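Local coordinates for protein beta-glucuronidase (Dictyoglomus thermophilum, PDB 6XXW) that probably hydrolyses beta-D-glucuronides, releasing D-glucuronic acid from the end of the conjugate, at residues K499-G507 against F543-N551; P443-A452 against S458-R468. One frame throughout, in Å; residues are numbered along the deposited sequence. Where two conformers were deposited one is given.

Contact 1: residues K499-G507 against F543-N551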
loop_
_atom_site.group_PDB
_atom_site.type_symbol
_atom_site.label_atom_id
_atom_site.label_comp_id
_atom_site.label_asym_id
_atom_site.label_seq_id
_atom_site.Cartn_x
_atom_site.Cartn_y
_atom_site.Cartn_z
ATOM N N LYS A 499 -5.859 -17.519 40.564
ATOM C CA LYS A 499 -6.606 -18.203 39.520
ATOM C C LYS A 499 -5.740 -18.292 38.271
ATOM O O LYS A 499 -4.797 -17.508 38.115
ATOM C CB LYS A 499 -7.902 -17.444 39.195
ATOM C CG LYS A 499 -8.902 -17.328 40.345
ATOM C CD LYS A 499 -10.051 -16.404 39.960
ATOM C CE LYS A 499 -10.851 -15.951 41.190
ATOM N NZ LYS A 499 -11.362 -17.102 41.975
ATOM N N PRO A 500 -6.022 -19.228 37.357
ATOM C CA PRO A 500 -5.322 -19.198 36.065
ATOM C C PRO A 500 -5.624 -17.890 35.351
ATOM O O PRO A 500 -6.711 -17.314 35.495
ATOM C CB PRO A 500 -5.893 -20.403 35.300
ATOM C CG PRO A 500 -6.726 -21.185 36.295
ATOM C CD PRO A 500 -7.103 -20.228 37.380
ATOM N N ILE A 501 -4.654 -17.427 34.570
ATOM C CA ILE A 501 -4.743 -16.152 33.866
ATOM C C ILE A 501 -4.518 -16.380 32.376
ATOM O O ILE A 501 -3.546 -17.033 31.973
ATOM C CB ILE A 501 -3.728 -15.134 34.418
ATOM C CG1 ILE A 501 -3.962 -14.907 35.913
ATOM C CG2 ILE A 501 -3.804 -13.822 33.643
ATOM C CD1 ILE A 501 -2.987 -13.941 36.520
ATOM N N ILE A 502 -5.415 -15.839 31.565
ATOM C CA ILE A 502 -5.235 -15.748 30.120
ATOM C C ILE A 502 -4.948 -14.294 29.781
ATOM O O ILE A 502 -5.714 -13.403 30.174
ATOM C CB ILE A 502 -6.483 -16.245 29.366
ATOM C CG1 ILE A 502 -6.762 -17.717 29.683
ATOM C CG2 ILE A 502 -6.338 -15.980 27.850
ATOM C CD1 ILE A 502 -8.104 -18.242 29.114
ATOM N N LEU A 503 -3.851 -14.039 29.060
ATOM C CA LEU A 503 -3.664 -12.711 28.481
ATOM C C LEU A 503 -4.609 -12.660 27.289
ATOM O O LEU A 503 -4.275 -13.107 26.189
ATOM C CB LEU A 503 -2.208 -12.464 28.076
ATOM C CG LEU A 503 -1.892 -11.057 27.553
ATOM C CD1 LEU A 503 -2.132 -10.036 28.633
ATOM C CD2 LEU A 503 -0.445 -10.955 27.051
ATOM N N SER A 504 -5.810 -12.110 27.515
ATOM C CA SER A 504 -6.907 -12.246 26.560
ATOM C C SER A 504 -6.862 -11.246 25.410
ATOM O O SER A 504 -7.572 -11.448 24.413
ATOM C CB SER A 504 -8.252 -12.136 27.289
ATOM O OG SER A 504 -8.267 -11.028 28.171
ATOM N N GLU A 505 -6.063 -10.185 25.511
ATOM C CA GLU A 505 -5.853 -9.273 24.394
ATOM C C GLU A 505 -4.500 -8.606 24.549
ATOM O O GLU A 505 -4.102 -8.236 25.656
ATOM C CB GLU A 505 -6.904 -8.165 24.315
ATOM C CG GLU A 505 -8.284 -8.581 23.871
ATOM C CD GLU A 505 -9.202 -7.387 23.653
ATOM O OE1 GLU A 505 -8.681 -6.267 23.415
ATOM O OE2 GLU A 505 -10.442 -7.570 23.710
ATOM N N PHE A 506 -3.831 -8.417 23.422
ATOM C CA PHE A 506 -2.654 -7.568 23.310
ATOM C C PHE A 506 -2.334 -7.481 21.830
ATOM O O PHE A 506 -2.591 -8.426 21.080
ATOM C CB PHE A 506 -1.451 -8.097 24.118
ATOM C CG PHE A 506 -0.948 -9.463 23.695
ATOM C CD1 PHE A 506 -1.713 -10.602 23.902
ATOM C CD2 PHE A 506 0.323 -9.599 23.126
ATOM C CE1 PHE A 506 -1.251 -11.847 23.535
ATOM C CE2 PHE A 506 0.812 -10.839 22.752
ATOM C CZ PHE A 506 0.031 -11.978 22.951
ATOM N N GLY A 507 -1.810 -6.341 21.416
ATOM C CA GLY A 507 -1.518 -6.144 20.011
ATOM C C GLY A 507 -1.356 -4.676 19.692
ATOM O O GLY A 507 -1.449 -3.807 20.563
ATOM N N PHE A 543 1.529 -19.503 35.978
ATOM C CA PHE A 543 0.091 -19.360 36.182
ATOM C C PHE A 543 -0.625 -18.785 34.961
ATOM O O PHE A 543 -1.853 -18.683 34.968
ATOM C CB PHE A 543 -0.189 -18.491 37.417
ATOM C CG PHE A 543 0.543 -17.169 37.426
ATOM C CD1 PHE A 543 0.065 -16.086 36.696
ATOM C CD2 PHE A 543 1.693 -17.008 38.178
ATOM C CE1 PHE A 543 0.736 -14.872 36.701
ATOM C CE2 PHE A 543 2.362 -15.797 38.195
ATOM C CZ PHE A 543 1.884 -14.725 37.453
ATOM N N VAL A 544 0.102 -18.435 33.906
ATOM C CA VAL A 544 -0.510 -17.959 32.672
ATOM C C VAL A 544 -0.780 -19.177 31.798
ATOM O O VAL A 544 0.143 -19.923 31.444
ATOM C CB VAL A 544 0.379 -16.926 31.958
ATOM C CG1 VAL A 544 -0.151 -16.623 30.570
ATOM C CG2 VAL A 544 0.464 -15.635 32.796
ATOM N N VAL A 545 -2.052 -19.401 31.486
ATOM C CA VAL A 545 -2.484 -20.587 30.755
ATOM C C VAL A 545 -2.936 -20.254 29.340
ATOM O O VAL A 545 -3.499 -21.114 28.663
ATOM C CB VAL A 545 -3.596 -21.338 31.511
ATOM C CG1 VAL A 545 -3.107 -21.744 32.898
ATOM C CG2 VAL A 545 -4.853 -20.463 31.627
ATOM N N GLY A 546 -2.726 -19.025 28.879
ATOM C CA GLY A 546 -3.182 -18.678 27.548
ATOM C C GLY A 546 -2.732 -17.338 27.002
ATOM O O GLY A 546 -2.480 -16.385 27.761
ATOM N N GLU A 547 -2.631 -17.264 25.671
ATOM C CA GLU A 547 -2.316 -16.026 24.958
ATOM C C GLU A 547 -3.293 -15.875 23.797
ATOM O O GLU A 547 -3.370 -16.745 22.927
ATOM C CB GLU A 547 -0.853 -16.006 24.460
ATOM C CG GLU A 547 -0.450 -17.136 23.481
ATOM C CD GLU A 547 1.058 -17.343 23.402
ATOM O OE1 GLU A 547 1.599 -17.390 22.273
ATOM O OE2 GLU A 547 1.710 -17.463 24.468
ATOM N N HIS A 548 -4.073 -14.796 23.812
ATOM C CA HIS A 548 -4.954 -14.457 22.707
ATOM C C HIS A 548 -4.550 -13.081 22.191
ATOM O O HIS A 548 -4.648 -12.080 22.917
ATOM C CB HIS A 548 -6.428 -14.480 23.137
ATOM C CG HIS A 548 -7.068 -15.839 23.067
ATOM N ND1 HIS A 548 -8.426 -16.032 23.222
ATOM C CD2 HIS A 548 -6.538 -17.068 22.851
ATOM C CE1 HIS A 548 -8.706 -17.318 23.098
ATOM N NE2 HIS A 548 -7.578 -17.972 22.882
ATOM N N ILE A 549 -4.095 -13.034 20.954
ATOM C CA ILE A 549 -3.715 -11.776 20.326
ATOM C C ILE A 549 -4.973 -11.080 19.817
ATOM O O ILE A 549 -5.890 -11.719 19.294
ATOM C CB ILE A 549 -2.696 -12.030 19.194
ATOM C CG1 ILE A 549 -1.320 -12.429 19.759
ATOM C CG2 ILE A 549 -2.507 -10.779 18.318
ATOM C CD1 ILE A 549 -1.187 -13.883 20.246
ATOM N N TRP A 550 -5.034 -9.765 19.994
ATOM C CA TRP A 550 -6.049 -8.925 19.367
ATOM C C TRP A 550 -5.436 -8.306 18.115
ATOM O O TRP A 550 -4.471 -7.548 18.231
ATOM C CB TRP A 550 -6.480 -7.810 20.316
ATOM C CG TRP A 550 -7.646 -7.055 19.813
ATOM C CD1 TRP A 550 -7.644 -5.847 19.176
ATOM C CD2 TRP A 550 -9.001 -7.484 19.873
ATOM N NE1 TRP A 550 -8.934 -5.491 18.851
ATOM C CE2 TRP A 550 -9.785 -6.482 19.268
ATOM C CE3 TRP A 550 -9.631 -8.618 20.399
ATOM C CZ2 TRP A 550 -11.181 -6.572 19.181
ATOM C CZ3 TRP A 550 -11.022 -8.715 20.303
ATOM C CH2 TRP A 550 -11.777 -7.702 19.694
ATOM N N ASN A 551 -5.995 -8.587 16.928
ATOM C CA ASN A 551 -7.213 -9.376 16.667
ATOM C C ASN A 551 -6.836 -10.397 15.600
ATOM O O ASN A 551 -5.760 -10.286 15.013
ATOM C CB ASN A 551 -8.353 -8.482 16.149
ATOM C CG ASN A 551 -9.689 -9.223 15.981
ATOM O OD1 ASN A 551 -9.919 -9.927 14.985
ATOM N ND2 ASN A 551 -10.588 -9.036 16.944
HETATM O O HOH W 1 -9.513 -13.410 23.792
#
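Strand 501-505 and strand 544-550 run parallel, their axes 4.7 Å apart and only 6° from alignment, and a backbone ladder joins them, with Ile501 N donating to Phe543 O at 3.1 Å and His548 N to Leu503 O at 2.9 Å. Ile501 and Phe543 lie alongside each other, CD1 to CD1 3.7 Å. At Gly546 the fit is close: a beta carbon there would press on Ile502 CG1. Helix 524-538 connects the two strands, making a beta-alpha-beta unit of the TIM barrel. Just past strand 501-505, Phe506 has CG between its backbone N and carbonyl carbon (chi1 61°), which brings the ring back so that CZ meets Ile549 CG1 at 3.5 Å. A water spans Ser504 O and His548 ND1, while His548 NE2 bonds to Ser336. The Glu505 carboxylate stacks over one face of the Trp550 indole, planes 17° apart, with CD 3.5 Å from CE3; Tyr469 bonds its OE1, and Arg338 forms a salt bridge with OE2. With an alanine in place of Glu505, that indole face would probably lose the carboxylate stacked on it, and Tyr469 and Arg338 a bonding partner. OE2 also bonds a Tris molecule, probably from the crystallisation liquor.

Contact 2: residues P443-A452 against S458-R468; sequences PITIVENTKA and SKYVDVICVNR
Thr445 and Val463 meet through a side chain where the backbones do not pair closely: Thr445 OG1, anti to its own backbone N (chi1 -172°), donates to Val463 O at 2.6 Å, approaching from above the carbonyl plane. Parallel strands 444-448 and 463-467 approach to 4.6 Å between axes but cross at -20°; the packing is uneven along them. It is tight at the C-terminal end, where Glu448 N donates to Cys465 O and Asn467 N to Glu448 O, the latter bond nearly straight at 172°. Here Val447 CG2 packs on Cys465 CB, and Val447 CG1 lies across the Asn467 amide, 3.1 Å from OD1, an oxygen that bonds to Ser504 of strand 501-505. The middle is looser: the alpha carbons of Ile446 and Ile464 are 6.9 Å apart, and a water fills in, donating to Ile446 O and Ser458 OG and accepting from Cys465 N. Ser458 OG in turn donates to the anti lone pair of Glu448 OE2, at 2.6 Å; the glutamate chain bends at chi2 to reach it, and Thr455 also bonds OE2. The more solvent-accessible side includes the partly exposed Asp462, whose OD2 accepts from Ile444 N at 2.9 Å while its own N donates to Ile444 O, so that Asp462 is tied to Ile444 by two bonds. At the other end Arg468 fastens the loop that follows strand 444-448: NH2 donates to Thr450 O at 2.9 Å in the guanidinium plane, whereas NH1 is shared between Asn449 O and Asn467 O, both tilted from that plane. Arg468 NE forms a salt bridge with Asp489 of helix 482-497. These two strands are consecutive staves of the TIM barrel: strand 408-415 pairs with 444-448 on one flank, strand 501-505 with 463-467 on the other, and helix 482-497 packs outside, with Trp493 against Ile464 and Arg468.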
loop_
_atom_site.group_PDB
_atom_site.type_symbol
_atom_site.label_atom_id
_atom_site.label_comp_id
_atom_site.label_asym_id
_atom_site.label_seq_id
_atom_site.Cartn_x
_atom_site.Cartn_y
_atom_site.Cartn_z
ATOM N N PRO A 443 -16.471 -23.453 33.010
ATOM C CA PRO A 443 -16.000 -22.310 33.791
ATOM C C PRO A 443 -16.504 -20.994 33.222
ATOM O O PRO A 443 -16.981 -20.904 32.086
ATOM C CB PRO A 443 -14.473 -22.407 33.688
ATOM C CG PRO A 443 -14.232 -23.177 32.442
ATOM C CD PRO A 443 -15.364 -24.165 32.349
ATOM N N ILE A 444 -16.383 -19.960 34.051
ATOM C CA ILE A 444 -16.847 -18.615 33.747
ATOM C C ILE A 444 -15.691 -17.637 33.900
ATOM O O ILE A 444 -14.885 -17.766 34.827
ATOM C CB ILE A 444 -18.011 -18.214 34.673
ATOM C CG1 ILE A 444 -19.189 -19.165 34.471
ATOM C CG2 ILE A 444 -18.401 -16.752 34.446
ATOM C CD1 ILE A 444 -20.231 -19.037 35.546
ATOM N N THR A 445 -15.611 -16.651 32.996
ATOM C CA THR A 445 -14.629 -15.578 33.100
ATOM C C THR A 445 -15.310 -14.237 32.837
ATOM O O THR A 445 -16.503 -14.160 32.517
ATOM C CB THR A 445 -13.447 -15.779 32.119
ATOM O OG1 THR A 445 -12.410 -14.808 32.368
ATOM C CG2 THR A 445 -13.909 -15.630 30.696
ATOM N N ILE A 446 -14.536 -13.172 33.016
ATOM C CA ILE A 446 -14.884 -11.831 32.564
ATOM C C ILE A 446 -13.594 -11.193 32.074
ATOM O O ILE A 446 -12.532 -11.392 32.673
ATOM C CB ILE A 446 -15.544 -10.974 33.668
ATOM C CG1 ILE A 446 -15.952 -9.608 33.094
ATOM C CG2 ILE A 446 -14.594 -10.763 34.881
ATOM C CD1 ILE A 446 -16.893 -8.814 34.000
ATOM N N VAL A 447 -13.662 -10.461 30.963
ATOM C CA VAL A 447 -12.452 -9.944 30.329
ATOM C C VAL A 447 -12.245 -8.508 30.796
ATOM O O VAL A 447 -13.123 -7.653 30.629
ATOM C CB VAL A 447 -12.513 -10.051 28.796
ATOM C CG1 VAL A 447 -11.244 -9.450 28.178
ATOM C CG2 VAL A 447 -12.658 -11.522 28.368
ATOM N N GLU A 448 -11.089 -8.257 31.406
ATOM C CA GLU A 448 -10.832 -7.047 32.175
ATOM C C GLU A 448 -9.785 -6.181 31.493
ATOM O O GLU A 448 -8.790 -6.697 30.985
ATOM C CB GLU A 448 -10.311 -7.386 33.575
ATOM C CG GLU A 448 -11.283 -8.149 34.451
ATOM C CD GLU A 448 -12.107 -7.228 35.351
ATOM O OE1 GLU A 448 -12.339 -6.053 34.966
ATOM O OE2 GLU A 448 -12.529 -7.686 36.445
ATOM N N ASN A 449 -9.983 -4.861 31.532
ATOM C CA ASN A 449 -8.866 -3.942 31.345
ATOM C C ASN A 449 -8.665 -3.036 32.553
ATOM O O ASN A 449 -7.694 -2.274 32.577
ATOM C CB ASN A 449 -9.030 -3.117 30.053
ATOM C CG ASN A 449 -10.173 -2.119 30.114
ATOM O OD1 ASN A 449 -11.027 -2.178 30.998
ATOM N ND2 ASN A 449 -10.200 -1.199 29.149
ATOM N N THR A 450 -9.547 -3.115 33.553
ATOM C CA THR A 450 -9.342 -2.495 34.861
ATOM C C THR A 450 -8.019 -2.958 35.471
ATOM O O THR A 450 -7.507 -4.036 35.154
ATOM C CB THR A 450 -10.517 -2.872 35.795
ATOM O OG1 THR A 450 -11.758 -2.459 35.209
ATOM C CG2 THR A 450 -10.419 -2.223 37.186
ATOM N N LYS A 451 -7.465 -2.126 36.350
ATOM C CA LYS A 451 -6.301 -2.513 37.136
ATOM C C LYS A 451 -6.656 -3.649 38.093
ATOM O O LYS A 451 -7.774 -3.728 38.609
ATOM C CB LYS A 451 -5.763 -1.296 37.900
ATOM C CG LYS A 451 -4.833 -1.623 39.053
ATOM C CD LYS A 451 -3.369 -1.442 38.679
ATOM C CE LYS A 451 -2.477 -2.024 39.759
ATOM N NZ LYS A 451 -3.195 -3.093 40.521
ATOM N N ALA A 452 -5.688 -4.547 38.318
ATOM C CA ALA A 452 -5.933 -5.732 39.144
ATOM C C ALA A 452 -6.491 -5.374 40.520
ATOM O O ALA A 452 -7.455 -5.988 40.997
ATOM C CB ALA A 452 -4.641 -6.534 39.296
ATOM N N SER A 458 -13.530 -9.555 39.302
ATOM C CA SER A 458 -12.735 -10.725 38.914
ATOM C C SER A 458 -12.615 -11.755 40.032
ATOM O O SER A 458 -12.387 -12.938 39.746
ATOM C CB SER A 458 -11.334 -10.302 38.453
ATOM O OG SER A 458 -11.345 -9.883 37.086
ATOM N N LYS A 459 -12.750 -11.340 41.295
ATOM C CA LYS A 459 -12.690 -12.308 42.390
ATOM C C LYS A 459 -13.808 -13.348 42.320
ATOM O O LYS A 459 -13.699 -14.391 42.977
ATOM C CB LYS A 459 -12.719 -11.588 43.748
ATOM C CG LYS A 459 -13.849 -10.563 43.929
ATOM C CD LYS A 459 -13.607 -9.702 45.181
ATOM C CE LYS A 459 -14.785 -8.767 45.486
ATOM N NZ LYS A 459 -14.471 -7.766 46.571
ATOM N N TYR A 460 -14.859 -13.105 41.524
ATOM C CA TYR A 460 -16.010 -13.998 41.427
ATOM C C TYR A 460 -15.959 -14.981 40.256
ATOM O O TYR A 460 -16.858 -15.818 40.151
ATOM C CB TYR A 460 -17.308 -13.184 41.330
ATOM C CG TYR A 460 -17.589 -12.305 42.543
ATOM C CD1 TYR A 460 -17.957 -12.863 43.763
ATOM C CD2 TYR A 460 -17.465 -10.918 42.465
ATOM C CE1 TYR A 460 -18.218 -12.059 44.871
ATOM C CE2 TYR A 460 -17.735 -10.108 43.561
ATOM C CZ TYR A 460 -18.106 -10.693 44.770
ATOM O OH TYR A 460 -18.373 -9.900 45.867
ATOM N N VAL A 461 -14.952 -14.919 39.374
ATOM C CA VAL A 461 -14.926 -15.825 38.222
ATOM C C VAL A 461 -13.933 -16.970 38.420
ATOM O O VAL A 461 -13.213 -17.014 39.425
ATOM C CB VAL A 461 -14.623 -15.051 36.921
ATOM C CG1 VAL A 461 -15.686 -13.966 36.698
ATOM C CG2 VAL A 461 -13.240 -14.439 36.970
ATOM N N ASP A 462 -13.888 -17.908 37.460
ATOM C CA ASP A 462 -13.014 -19.077 37.553
ATOM C C ASP A 462 -11.633 -18.837 36.956
ATOM O O ASP A 462 -10.642 -19.399 37.442
ATOM C CB ASP A 462 -13.640 -20.273 36.839
ATOM C CG ASP A 462 -14.932 -20.729 37.484
ATOM O OD1 ASP A 462 -14.935 -20.948 38.712
ATOM O OD2 ASP A 462 -15.934 -20.861 36.761
ATOM N N VAL A 463 -11.558 -18.043 35.900
ATOM C CA VAL A 463 -10.319 -17.779 35.176
ATOM C C VAL A 463 -10.254 -16.283 34.927
ATOM O O VAL A 463 -11.270 -15.666 34.590
ATOM C CB VAL A 463 -10.260 -18.556 33.839
ATOM C CG1 VAL A 463 -9.008 -18.167 33.023
ATOM C CG2 VAL A 463 -10.287 -20.050 34.092
ATOM N N ILE A 464 -9.065 -15.695 35.107
ATOM C CA ILE A 464 -8.859 -14.268 34.877
ATOM C C ILE A 464 -8.449 -14.050 33.429
ATOM O O ILE A 464 -7.515 -14.689 32.937
ATOM C CB ILE A 464 -7.791 -13.700 35.829
ATOM C CG1 ILE A 464 -8.181 -13.951 37.290
ATOM C CG2 ILE A 464 -7.544 -12.208 35.537
ATOM C CD1 ILE A 464 -8.955 -12.850 37.940
ATOM N N CYS A 465 -9.123 -13.121 32.760
ATOM C CA CYS A 465 -8.755 -12.696 31.410
ATOM C C CYS A 465 -8.427 -11.206 31.464
ATOM O O CYS A 465 -9.285 -10.388 31.808
ATOM C CB CYS A 465 -9.895 -12.967 30.419
ATOM S SG CYS A 465 -10.158 -14.707 29.986
ATOM N N VAL A 466 -7.190 -10.845 31.132
ATOM C CA VAL A 466 -6.745 -9.458 31.206
ATOM C C VAL A 466 -6.267 -9.002 29.832
ATOM O O VAL A 466 -5.511 -9.714 29.153
ATOM C CB VAL A 466 -5.652 -9.252 32.273
ATOM C CG1 VAL A 466 -4.405 -10.047 31.964
ATOM C CG2 VAL A 466 -5.331 -7.776 32.412
ATOM N N ASN A 467 -6.727 -7.816 29.430
ATOM C CA ASN A 467 -6.310 -7.146 28.207
ATOM C C ASN A 467 -5.226 -6.140 28.565
ATOM O O ASN A 467 -5.443 -5.287 29.428
ATOM C CB ASN A 467 -7.484 -6.399 27.563
ATOM C CG ASN A 467 -8.622 -7.329 27.126
ATOM O OD1 ASN A 467 -8.497 -8.555 27.163
ATOM N ND2 ASN A 467 -9.735 -6.733 26.693
ATOM N N ARG A 468 -4.070 -6.211 27.893
ATOM C CA ARG A 468 -2.990 -5.273 28.194
ATOM C C ARG A 468 -2.339 -4.783 26.904
ATOM O O ARG A 468 -2.087 -5.570 25.983
ATOM C CB ARG A 468 -1.934 -5.914 29.114
ATOM C CG ARG A 468 -2.401 -6.068 30.586
ATOM C CD ARG A 468 -2.725 -4.696 31.180
ATOM N NE ARG A 468 -3.202 -4.742 32.573
ATOM C CZ ARG A 468 -4.437 -4.424 32.947
ATOM N NH1 ARG A 468 -5.337 -4.073 32.037
ATOM N NH2 ARG A 468 -4.778 -4.453 34.235
HETATM O O HOH W 2 -11.085 -11.862 34.845
#

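How the contacts relate
Both contacts belong to the barrel sheet of the TIM barrel domain, their centres 10 Å apart. Along the chain they come in series: contact 2 pairs strands 444-448 and 463-467, then helix 482-497 leads to contact 1, which pairs strands 501-505 and 544-550. Strands 463-467 and 501-505 are neighbours, so the pairs join edge to edge, as the probable hydrogen bond from Ile502 N to Ile464 O (2.8 Å) indicates. Ser504 OG and Asn467 OD1 probably bond as well, at 2.7 Å. Strand 544-550 then pairs with 297-305, closing the barrel. Tris binding at Glu505 and at Thr450 is consistent with a pocket at the strands' C-terminal ends, where TIM-barrel glycosidases have their active sites.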